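Local coordinates for formyltransferase (PDB 4NV1), which pairs a formyl transferase family domain with a C-terminal dimerization domain and binds dTDP-4-amino-4,6-dideoxyglucose in its pocket, at residues A[117-122]-A[155-160]; A[132-137]-A[163-168]; A[13-18]-A[73-78]. All coordinates share one frame; numbering follows the deposited sequence.

Contact 1: A[117-122]-A[155-160]; sequences IGATIH and QKKEVE
Ala-119 and Glu-158 mark the place where strand 117-122 and helix 155-160 run side by side, their short axes 7.3 Å apart at closest and inclined by only 30°, with the chains pointing roughly the same way. The contact is a helix laid on a sheet, as in a Rossmann-like alpha/beta fold: helix 147-170 covers the antiparallel end of the seven-strand mixed sheet that makes up the core of the formyltransferase domain. Alanine suits the centre of this interface, because a single methyl group lets the helix come close; the CA atoms of Ala-119 and Glu-158 are 5.4 Å apart. That methyl, Ala-119 CB, faces the helix and meets Glu-158 CG at 3.7 Å. A little to one side it lies 4.0 Å from Lys-157 CG, so two successive helix residues share it through the aliphatic parts of their side chains. Ile-121, two residues farther along the strand, brings its CD1 end toward the Glu-158 carbonyl in a looser contact, and its side chain also packs on Ile-91 and Ile-93 of strand 89-94. Between them Thr-120 turns to the other face, where its hydroxyl is held by polar groups that include Gly-96 O. No hydrogen bond joins the two segments. Glu-158 instead sets CG beside its backbone N (chi1 -80°), resting it on the Ala-119 methyl, and from there the extended chain leads the buried carboxylate away from that methyl to where OE1 and His-75 NE2 share a hydrogen bond. Lys-157 touches the strand with its stem, but its bent chain leads the ammonium away, and NZ forms a salt bridge with Glu-160 OE2 at 2.6 Å, meeting that oxygen on its syn side, 22° out of the carboxylate plane.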
loop_
_atom_site.group_PDB
_atom_site.type_symbol
_atom_site.label_atom_id
_atom_site.label_comp_id
_atom_site.label_asym_id
_atom_site.label_seq_id
_atom_site.Cartn_x
_atom_site.Cartn_y
_atom_site.Cartn_z
ATOM N N ILE A 117 17.884 -9.581 13.056
ATOM C CA ILE A 117 16.770 -10.514 12.893
ATOM C C ILE A 117 17.366 -11.621 12.059
ATOM O O ILE A 117 18.282 -11.437 11.255
ATOM C CB ILE A 117 15.585 -9.815 12.142
ATOM C CG1 ILE A 117 14.421 -10.767 11.897
ATOM C CG2 ILE A 117 16.073 -9.374 10.767
ATOM C CD1 ILE A 117 13.713 -11.187 13.153
ATOM N N GLY A 118 16.821 -12.812 12.227
ATOM C CA GLY A 118 17.362 -13.981 11.534
ATOM C C GLY A 118 16.613 -15.173 12.072
ATOM O O GLY A 118 15.395 -15.032 12.462
ATOM N N ALA A 119 17.273 -16.332 12.032
ATOM C CA ALA A 119 16.670 -17.573 12.565
ATOM C C ALA A 119 17.624 -18.325 13.494
ATOM O O ALA A 119 18.789 -18.317 13.235
ATOM C CB ALA A 119 16.278 -18.503 11.416
ATOM N N THR A 120 17.087 -18.928 14.537
ATOM C CA THR A 120 17.810 -19.631 15.532
ATOM C C THR A 120 17.165 -20.997 15.772
ATOM O O THR A 120 15.914 -21.119 15.800
ATOM C CB THR A 120 17.702 -18.879 16.856
ATOM O OG1 THR A 120 18.177 -17.555 16.717
ATOM C CG2 THR A 120 18.547 -19.569 17.975
ATOM N N ILE A 121 18.036 -22.000 15.920
ATOM C CA ILE A 121 17.707 -23.308 16.495
ATOM C C ILE A 121 18.454 -23.476 17.777
ATOM O O ILE A 121 19.687 -23.299 17.856
ATOM C CB ILE A 121 18.107 -24.442 15.564
ATOM C CG1 ILE A 121 17.493 -24.241 14.200
ATOM C CG2 ILE A 121 17.711 -25.775 16.185
ATOM C CD1 ILE A 121 18.037 -25.105 13.101
ATOM N N HIS A 122 17.701 -23.757 18.814
ATOM C CA HIS A 122 18.274 -23.759 20.132
ATOM C C HIS A 122 17.569 -24.787 20.983
ATOM O O HIS A 122 16.396 -25.137 20.760
ATOM C CB HIS A 122 18.186 -22.372 20.779
ATOM C CG HIS A 122 16.790 -21.944 21.103
ATOM N ND1 HIS A 122 15.961 -21.332 20.187
ATOM C CD2 HIS A 122 16.080 -22.037 22.250
ATOM C CE1 HIS A 122 14.791 -21.083 20.748
ATOM N NE2 HIS A 122 14.831 -21.525 21.992
ATOM N N GLN A 155 11.842 -17.602 7.563
ATOM C CA GLN A 155 11.268 -18.935 7.506
ATOM C C GLN A 155 12.078 -19.851 6.661
ATOM O O GLN A 155 12.453 -20.936 7.088
ATOM C CB GLN A 155 9.783 -18.908 7.116
ATOM C CG GLN A 155 9.023 -20.130 7.513
ATOM C CD GLN A 155 7.513 -19.993 7.277
ATOM O OE1 GLN A 155 7.014 -20.441 6.249
ATOM N NE2 GLN A 155 6.801 -19.388 8.208
ATOM N N LYS A 156 12.403 -19.441 5.459
ATOM C CA LYS A 156 13.336 -20.171 4.637
ATOM C C LYS A 156 14.720 -20.399 5.263
ATOM O O LYS A 156 15.351 -21.449 5.086
ATOM C CB LYS A 156 13.517 -19.331 3.385
ATOM C CG LYS A 156 14.282 -19.997 2.268
ATOM C CD LYS A 156 13.773 -19.485 0.924
ATOM C CE LYS A 156 12.247 -19.589 0.820
ATOM N NZ LYS A 156 11.572 -18.321 0.381
ATOM N N LYS A 157 15.216 -19.440 6.031
ATOM C CA LYS A 157 16.522 -19.646 6.676
ATOM C C LYS A 157 16.368 -20.752 7.740
ATOM O O LYS A 157 17.163 -21.674 7.854
ATOM C CB LYS A 157 16.989 -18.321 7.276
ATOM C CG LYS A 157 18.321 -18.409 8.018
ATOM C CD LYS A 157 19.439 -18.824 7.066
ATOM C CE LYS A 157 19.748 -17.761 6.045
ATOM N NZ LYS A 157 20.541 -18.408 4.974
ATOM N N GLU A 158 15.276 -20.691 8.475
ATOM C CA GLU A 158 14.909 -21.688 9.458
ATOM C C GLU A 158 15.013 -23.062 8.905
ATOM O O GLU A 158 15.684 -23.843 9.525
ATOM C CB GLU A 158 13.492 -21.564 9.956
ATOM C CG GLU A 158 13.239 -20.515 11.028
ATOM C CD GLU A 158 11.752 -20.439 11.358
ATOM O OE1 GLU A 158 11.004 -19.991 10.450
ATOM O OE2 GLU A 158 11.319 -20.794 12.492
ATOM N N VAL A 159 14.331 -23.333 7.787
ATOM C CA VAL A 159 14.352 -24.638 7.126
ATOM C C VAL A 159 15.710 -25.071 6.548
ATOM O O VAL A 159 16.148 -26.231 6.683
ATOM C CB VAL A 159 13.249 -24.680 6.065
ATOM C CG1 VAL A 159 13.373 -25.946 5.268
ATOM C CG2 VAL A 159 11.891 -24.640 6.760
ATOM N N GLU A 160 16.434 -24.114 5.991
ATOM C CA GLU A 160 17.818 -24.345 5.606
ATOM C C GLU A 160 18.767 -24.645 6.776
ATOM O O GLU A 160 19.591 -25.563 6.713
ATOM C CB GLU A 160 18.279 -23.174 4.743
ATOM C CG GLU A 160 19.750 -23.257 4.424
ATOM C CD GLU A 160 20.378 -21.900 4.131
ATOM O OE1 GLU A 160 21.575 -21.942 3.793
ATOM O OE2 GLU A 160 19.737 -20.825 4.266
#

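Contact 2: A[132-137]-A[163-168]; sequences DIIIQE and TKVIDD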
loop_
_atom_site.group_PDB
_atom_site.type_symbol
_atom_site.label_atom_id
_atom_site.label_comp_id
_atom_site.label_asym_id
_atom_site.label_seq_id
_atom_site.Cartn_x
_atom_site.Cartn_y
_atom_site.Cartn_z
ATOM N N ASP A 132 20.789 -22.969 25.182
ATOM C CA ASP A 132 21.847 -23.229 24.184
ATOM C C ASP A 132 21.525 -23.159 22.719
ATOM O O ASP A 132 20.710 -23.916 22.183
ATOM C CB ASP A 132 22.483 -24.611 24.402
ATOM C CG ASP A 132 23.410 -24.658 25.626
ATOM O OD1 ASP A 132 23.674 -23.601 26.259
ATOM O OD2 ASP A 132 23.821 -25.785 25.964
ATOM N N ILE A 133 22.310 -22.364 22.017
ATOM C CA ILE A 133 22.169 -22.258 20.601
ATOM C C ILE A 133 22.962 -23.298 19.819
ATOM O O ILE A 133 24.174 -23.510 19.958
ATOM C CB ILE A 133 22.614 -20.870 20.076
ATOM C CG1 ILE A 133 21.782 -19.791 20.738
ATOM C CG2 ILE A 133 22.436 -20.810 18.566
ATOM C CD1 ILE A 133 22.297 -18.386 20.495
ATOM N N ILE A 134 22.274 -23.908 18.879
ATOM C CA ILE A 134 22.883 -24.925 18.085
ATOM C C ILE A 134 23.414 -24.357 16.823
ATOM O O ILE A 134 24.512 -24.718 16.358
ATOM C CB ILE A 134 21.847 -25.961 17.704
ATOM C CG1 ILE A 134 21.306 -26.650 18.960
ATOM C CG2 ILE A 134 22.365 -26.840 16.628
ATOM C CD1 ILE A 134 20.267 -27.698 18.703
ATOM N N ILE A 135 22.564 -23.548 16.204
ATOM C CA ILE A 135 22.901 -22.875 14.976
ATOM C C ILE A 135 21.950 -21.662 14.780
ATOM O O ILE A 135 20.741 -21.754 15.081
ATOM C CB ILE A 135 22.904 -23.801 13.782
ATOM C CG1 ILE A 135 23.699 -23.176 12.651
ATOM C CG2 ILE A 135 21.522 -24.155 13.203
ATOM C CD1 ILE A 135 23.650 -23.822 11.287
ATOM N N GLN A 136 22.501 -20.538 14.311
ATOM C CA GLN A 136 21.643 -19.389 13.980
ATOM C C GLN A 136 22.294 -18.557 12.913
ATOM O O GLN A 136 23.538 -18.573 12.762
ATOM C CB GLN A 136 21.396 -18.540 15.195
ATOM C CG GLN A 136 22.629 -17.755 15.624
ATOM C CD GLN A 136 22.337 -16.992 16.869
ATOM O OE1 GLN A 136 23.265 -16.535 17.500
ATOM N NE2 GLN A 136 21.054 -16.828 17.246
ATOM N N GLU A 137 21.474 -17.837 12.165
ATOM C CA GLU A 137 22.025 -16.961 11.128
ATOM C C GLU A 137 21.206 -15.687 10.942
ATOM O O GLU A 137 19.950 -15.698 10.830
ATOM C CB GLU A 137 22.224 -17.739 9.833
ATOM C CG GLU A 137 23.033 -16.972 8.799
ATOM C CD GLU A 137 23.073 -17.682 7.456
ATOM O OE1 GLU A 137 22.845 -18.913 7.379
ATOM O OE2 GLU A 137 23.357 -17.007 6.441
ATOM N N THR A 163 17.765 -28.211 8.070
ATOM C CA THR A 163 18.298 -29.162 7.105
ATOM C C THR A 163 19.811 -29.413 7.411
ATOM O O THR A 163 20.262 -30.541 7.460
ATOM C CB THR A 163 18.090 -28.639 5.674
ATOM O OG1 THR A 163 16.702 -28.383 5.425
ATOM C CG2 THR A 163 18.659 -29.555 4.642
ATOM N N LYS A 164 20.568 -28.363 7.675
ATOM C CA LYS A 164 22.010 -28.447 7.927
ATOM C C LYS A 164 22.352 -29.142 9.235
ATOM O O LYS A 164 23.423 -29.699 9.365
ATOM C CB LYS A 164 22.594 -27.041 7.899
ATOM C CG LYS A 164 24.118 -26.952 7.785
ATOM C CD LYS A 164 24.651 -25.526 7.627
ATOM C CE LYS A 164 26.169 -25.459 7.786
ATOM N NZ LYS A 164 26.558 -24.174 8.454
ATOM N N VAL A 165 21.482 -29.122 10.239
ATOM C CA VAL A 165 21.888 -29.646 11.528
ATOM C C VAL A 165 21.092 -30.866 12.019
ATOM O O VAL A 165 21.432 -31.430 13.075
ATOM C CB VAL A 165 21.897 -28.585 12.648
ATOM C CG1 VAL A 165 22.916 -27.478 12.382
ATOM C CG2 VAL A 165 20.483 -28.071 12.967
ATOM N N ILE A 166 20.079 -31.301 11.268
ATOM C CA ILE A 166 19.226 -32.437 11.730
ATOM C C ILE A 166 20.024 -33.756 11.930
ATOM O O ILE A 166 19.864 -34.451 12.949
ATOM C CB ILE A 166 18.008 -32.595 10.765
ATOM C CG1 ILE A 166 17.092 -33.743 11.190
ATOM C CG2 ILE A 166 18.447 -32.937 9.341
ATOM C CD1 ILE A 166 16.681 -33.699 12.632
ATOM N N ASP A 167 20.973 -34.033 11.026
ATOM C CA ASP A 167 21.871 -35.196 11.236
ATOM C C ASP A 167 22.650 -35.212 12.555
ATOM O O ASP A 167 22.595 -36.181 13.342
ATOM C CB ASP A 167 22.804 -35.412 10.034
ATOM C CG ASP A 167 22.055 -35.953 8.829
ATOM O OD1 ASP A 167 20.880 -36.421 8.929
ATOM O OD2 ASP A 167 22.612 -35.876 7.717
ATOM N N ASP A 168 23.258 -34.081 12.855
ATOM C CA ASP A 168 24.008 -33.945 14.086
ATOM C C ASP A 168 23.130 -34.146 15.301
ATOM O O ASP A 168 23.531 -34.761 16.304
ATOM C CB ASP A 168 24.594 -32.540 14.254
ATOM C CG ASP A 168 25.753 -32.240 13.311
ATOM O OD1 ASP A 168 26.272 -31.098 13.386
ATOM O OD2 ASP A 168 26.138 -33.110 12.495
#
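Ile-135 and Val-165 form the apolar heart of this contact, their branched side chains meeting at a slant, with the two CA atoms 7.7 Å apart. Val-165 CG1 does most of the touching: it lies 3.7 Å from Ile-135 CG2 and also near Ile-135 CD1, so the valine methyl sits against both branches of the isoleucine. Ile-135 holds CG1 anti to its own N (chi1 -161°), which carries CD1 toward Lys-164. The second valine methyl reaches the neighbouring residue more loosely, Val-165 CG2 standing 4.3 Å from Ile-134 CG2. Valine suits the place because its two methyls let it meet both isoleucines at once.

In the backbone, two consecutive isoleucines can both point at the helix because strand 133-139 carries a classic beta bulge here: Ile-134 and Ile-135 both face Ile-121 of the adjoining strand. The bulge belongs to the last strand of the mixed sheet, and helix 147-170 packs over it, with Ile-121 and Leu-161 adding to the same apolar patch. The helix is kinked at Asp-167 and Asp-168, whose N atoms lack bonds to the preceding turn.

Among the charged groups, Lys-164 crosses Ile-135 at about a right angle, its NZ 4.1 Å from Ile-135 CD1. CD of the lysine lies by the same methyl at this exposed margin, a loose contact that a long flexible chain can make; Glu-137 OE1 is 6.5 Å from Lys-164 NZ, too far for a salt bridge.

Contact 3: A[13-18]-A[73-78]; sequences RTILSD and SCHSKQ. With 0FX (dTDP-4-amino-4,6-dideoxyglucose), chain I.
Cys-74 swings SG anti to its backbone N (chi1 -174°), and Ile-15 likewise places CG2 opposite its own N, and these two choices bring the thiol and the methyl together, with Cys-74 SG 3.5 Å from Ile-15 CG2. The next residue, His-75, keeps CG beside its backbone N (chi1 -79°), which brings the imidazole up to the same isoleucine. Ile-15 CG1 comes within 3.8 Å of His-75 CD2, the two side chains crossing at about a right angle. Isoleucine suits this buried place: its CB points toward the strand end, CG2 meets Cys-74, and CG1 reaches both the thiol and His-75.

The contact joins helix 13-24 to the C-terminal end of strand 70-74, in the parallel half of a Rossmann-like sheet. Strands 4-9 and 70-74 are neighbours there, at the point where the strand order reverses, and the loops leaving the carboxyl ends of such strands commonly build the binding crevice. Here the chain leaves the strand with His-75 in a left-handed backbone conformation, and residues His-75, Ser-76 and Lys-77 all belong to the pocket for dTDP-4-amino-4,6-dideoxyglucose.

Both nitrogens of the His-75 ring are engaged. ND1 donates to the phosphate oxygen O4P of the ligand at 2.9 Å with an N-H...O angle of 155°, the oxygen lying at the ring edge and in its plane. With Glu-158 at the other nitrogen as a second-shell residue, the rotation of the ring is fixed. Lys-77, with its long reach, lies along the sugar hydroxyl O2G of the ligand: CG is 3.1 Å from O2G, and NZ bonds to the same oxygen at 3.2 Å. Within the loop Ser-76 OG donates to Gln-78 O at 2.9 Å, in the carbonyl plane and on a lone pair.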
loop_
_atom_site.group_PDB
_atom_site.type_symbol
_atom_site.label_atom_id
_atom_site.label_comp_id
_atom_site.label_asym_id
_atom_site.label_seq_id
_atom_site.Cartn_x
_atom_site.Cartn_y
_atom_site.Cartn_z
ATOM N N ARG A 13 1.578 -24.800 8.200
ATOM C CA ARG A 13 1.462 -25.766 7.126
ATOM C C ARG A 13 2.771 -25.898 6.411
ATOM O O ARG A 13 3.124 -26.986 5.950
ATOM C CB ARG A 13 0.409 -25.263 6.133
ATOM C CG ARG A 13 0.645 -25.504 4.639
ATOM C CD ARG A 13 -0.031 -26.763 4.093
ATOM N NE ARG A 13 -1.463 -26.553 3.813
ATOM C CZ ARG A 13 -2.474 -26.654 4.686
ATOM N NH1 ARG A 13 -2.296 -26.983 5.957
ATOM N NH2 ARG A 13 -3.714 -26.434 4.281
ATOM N N THR A 14 3.439 -24.762 6.184
ATOM C CA THR A 14 4.646 -24.817 5.350
ATOM C C THR A 14 5.776 -25.551 6.080
ATOM O O THR A 14 6.423 -26.449 5.543
ATOM C CB THR A 14 5.050 -23.407 4.866
ATOM O OG1 THR A 14 4.341 -23.168 3.646
ATOM C CG2 THR A 14 6.539 -23.313 4.562
ATOM N N ILE A 15 6.007 -25.141 7.317
ATOM C CA ILE A 15 6.910 -25.859 8.217
ATOM C C ILE A 15 6.541 -27.337 8.346
ATOM O O ILE A 15 7.435 -28.209 8.254
ATOM C CB ILE A 15 6.857 -25.186 9.595
ATOM C CG1 ILE A 15 7.519 -23.800 9.518
ATOM C CG2 ILE A 15 7.444 -26.054 10.719
ATOM C CD1 ILE A 15 8.909 -23.773 8.884
ATOM N N LEU A 16 5.243 -27.628 8.524
ATOM C CA LEU A 16 4.790 -29.036 8.620
ATOM C C LEU A 16 5.223 -29.790 7.369
ATOM O O LEU A 16 5.791 -30.902 7.422
ATOM C CB LEU A 16 3.269 -29.203 8.843
ATOM C CG LEU A 16 2.777 -30.660 8.659
ATOM C CD1 LEU A 16 3.491 -31.545 9.680
ATOM C CD2 LEU A 16 1.261 -30.882 8.740
ATOM N N SER A 17 4.962 -29.170 6.225
ATOM C CA SER A 17 5.386 -29.769 4.948
ATOM C C SER A 17 6.918 -29.913 4.750
ATOM O O SER A 17 7.409 -30.907 4.190
ATOM C CB SER A 17 4.797 -28.916 3.809
ATOM O OG SER A 17 5.053 -29.575 2.604
ATOM N N ASP A 18 7.693 -28.930 5.180
ATOM C CA ASP A 18 9.171 -29.032 5.030
ATOM C C ASP A 18 9.838 -30.111 5.896
ATOM O O ASP A 18 10.602 -30.966 5.402
ATOM C CB ASP A 18 9.814 -27.669 5.223
ATOM C CG ASP A 18 9.582 -26.742 4.017
ATOM O OD1 ASP A 18 9.251 -27.251 2.924
ATOM O OD2 ASP A 18 9.723 -25.501 4.127
ATOM N N SER A 73 9.825 -28.131 18.435
ATOM C CA SER A 73 8.821 -27.066 18.287
ATOM C C SER A 73 9.199 -26.166 17.120
ATOM O O SER A 73 10.328 -25.647 17.010
ATOM C CB SER A 73 8.678 -26.235 19.573
ATOM O OG SER A 73 7.711 -25.217 19.361
ATOM N N CYS A 74 8.286 -25.985 16.184
ATOM C CA CYS A 74 8.573 -24.998 15.143
ATOM C C CYS A 74 7.290 -24.316 14.736
ATOM O O CYS A 74 6.424 -24.949 14.115
ATOM C CB CYS A 74 9.267 -25.658 13.951
ATOM S SG CYS A 74 9.815 -24.459 12.697
ATOM N N HIS A 75 7.158 -23.075 15.178
ATOM C CA HIS A 75 6.027 -22.205 14.807
ATOM C C HIS A 75 4.756 -22.824 15.410
ATOM O O HIS A 75 3.881 -23.262 14.717
ATOM C CB HIS A 75 5.901 -22.057 13.305
ATOM C CG HIS A 75 6.870 -21.080 12.722
ATOM N ND1 HIS A 75 6.552 -19.750 12.529
ATOM C CD2 HIS A 75 8.133 -21.239 12.267
ATOM C CE1 HIS A 75 7.564 -19.139 11.952
ATOM N NE2 HIS A 75 8.525 -20.026 11.761
ATOM N N SER A 76 4.758 -22.916 16.720
ATOM C CA SER A 76 3.910 -23.820 17.445
ATOM C C SER A 76 3.182 -22.771 18.208
ATOM O O SER A 76 3.881 -21.986 18.867
ATOM C CB SER A 76 4.721 -24.615 18.479
ATOM O OG SER A 76 3.949 -25.013 19.613
ATOM N N LYS A 77 1.849 -22.826 18.227
ATOM C CA LYS A 77 1.100 -21.928 19.127
ATOM C C LYS A 77 1.408 -22.086 20.625
ATOM O O LYS A 77 1.095 -21.190 21.416
ATOM C CB LYS A 77 -0.414 -22.039 18.887
ATOM C CG LYS A 77 -0.890 -21.616 17.501
ATOM C CD LYS A 77 -2.361 -21.985 17.291
ATOM C CE LYS A 77 -2.969 -21.527 15.971
ATOM N NZ LYS A 77 -2.643 -20.102 15.681
ATOM N N GLN A 78 1.962 -23.217 21.063
ATOM C CA GLN A 78 2.021 -23.513 22.516
ATOM C C GLN A 78 3.421 -23.706 23.085
ATOM O O GLN A 78 4.303 -24.188 22.377
ATOM C CB GLN A 78 1.270 -24.813 22.856
ATOM C CG GLN A 78 0.114 -25.171 21.936
ATOM C CD GLN A 78 -0.614 -26.459 22.290
ATOM O OE1 GLN A 78 -0.902 -26.751 23.460
ATOM N NE2 GLN A 78 -0.911 -27.241 21.273
HETATM O O4P 0FX I . 4.498 -17.775 13.257
HETATM P P2 0FX I . 3.195 -18.569 12.984
HETATM O O3P 0FX I . 2.885 -19.434 11.781
HETATM O O1G 0FX I . 2.372 -18.829 14.320
HETATM C C1G 0FX I . 2.845 -19.714 15.308
HETATM C C2G 0FX I . 1.778 -19.509 16.372
HETATM O O2G 0FX I . 0.467 -19.441 15.800
HETATM C C3G 0FX I . 2.016 -18.237 17.161
HETATM O O3G 0FX I . 1.041 -18.336 18.222
HETATM C C4G 0FX I . 3.486 -18.213 17.623
HETATM N N4A 0FX I . 3.792 -17.075 18.478
HETATM C C5G 0FX I . 4.477 -18.258 16.454
HETATM C C6G 0FX I . 5.920 -18.295 16.943
HETATM O O5G 0FX I . 4.194 -19.444 15.709
HETATM O OPP 0FX I . 1.928 -17.777 12.426
HETATM P P 0FX I . 1.225 -16.398 12.755
HETATM O O1P 0FX I . 0.401 -16.350 14.025
HETATM O O2P 0FX I . 0.740 -16.285 11.315
HETATM O O5 0FX I . 2.315 -15.208 12.754
HETATM C C5 0FX I . 3.135 -15.069 11.588
HETATM C C4 0FX I . 3.417 -13.612 11.265
HETATM O O4 0FX I . 2.252 -13.017 10.723
HETATM C C3 0FX I . 3.794 -12.736 12.421
HETATM O O3 0FX I . 5.215 -12.639 12.604
HETATM C C2 0FX I . 3.351 -11.346 11.962
HETATM C C1 0FX I . 2.137 -11.661 11.088
HETATM N N11 0FX I . 0.909 -11.309 11.808
HETATM C C61 0FX I . 0.285 -12.240 12.561
HETATM C C51 0FX I . -0.859 -11.908 13.255
HETATM C C5A 0FX I . -1.626 -12.840 14.171
HETATM C C21 0FX I . 0.416 -10.059 11.698
HETATM O O21 0FX I . 0.992 -9.122 10.916
HETATM N N31 0FX I . -0.720 -9.692 12.300
HETATM C C41 0FX I . -1.325 -10.630 13.059
HETATM O O41 0FX I . -2.428 -10.348 13.743
#

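How the contacts relate
All three contacts serve one mixed sheet. Contact 3 comes first along the chain and closes before contact 1 opens, whereas contacts 1 and 2 interleave, since strands 117-123 and 133-139 both precede helix 147-170, which supplies their partners in the same order. Contacts 1 and 2 have centres about 9 Å apart and are joined through backbone bonds of Ile-121 with Ile-134 and Ile-135. Contact 1 lies about 12 Å from contact 3, centre to centre, and meets it at the Glu-158 carboxylate and through Val-159 packing on Ile-15. Contacts 2 and 3, about 17 Å apart between centres, do not touch. Helix 147-170 thus links the sheet's edge to its ligand pocket.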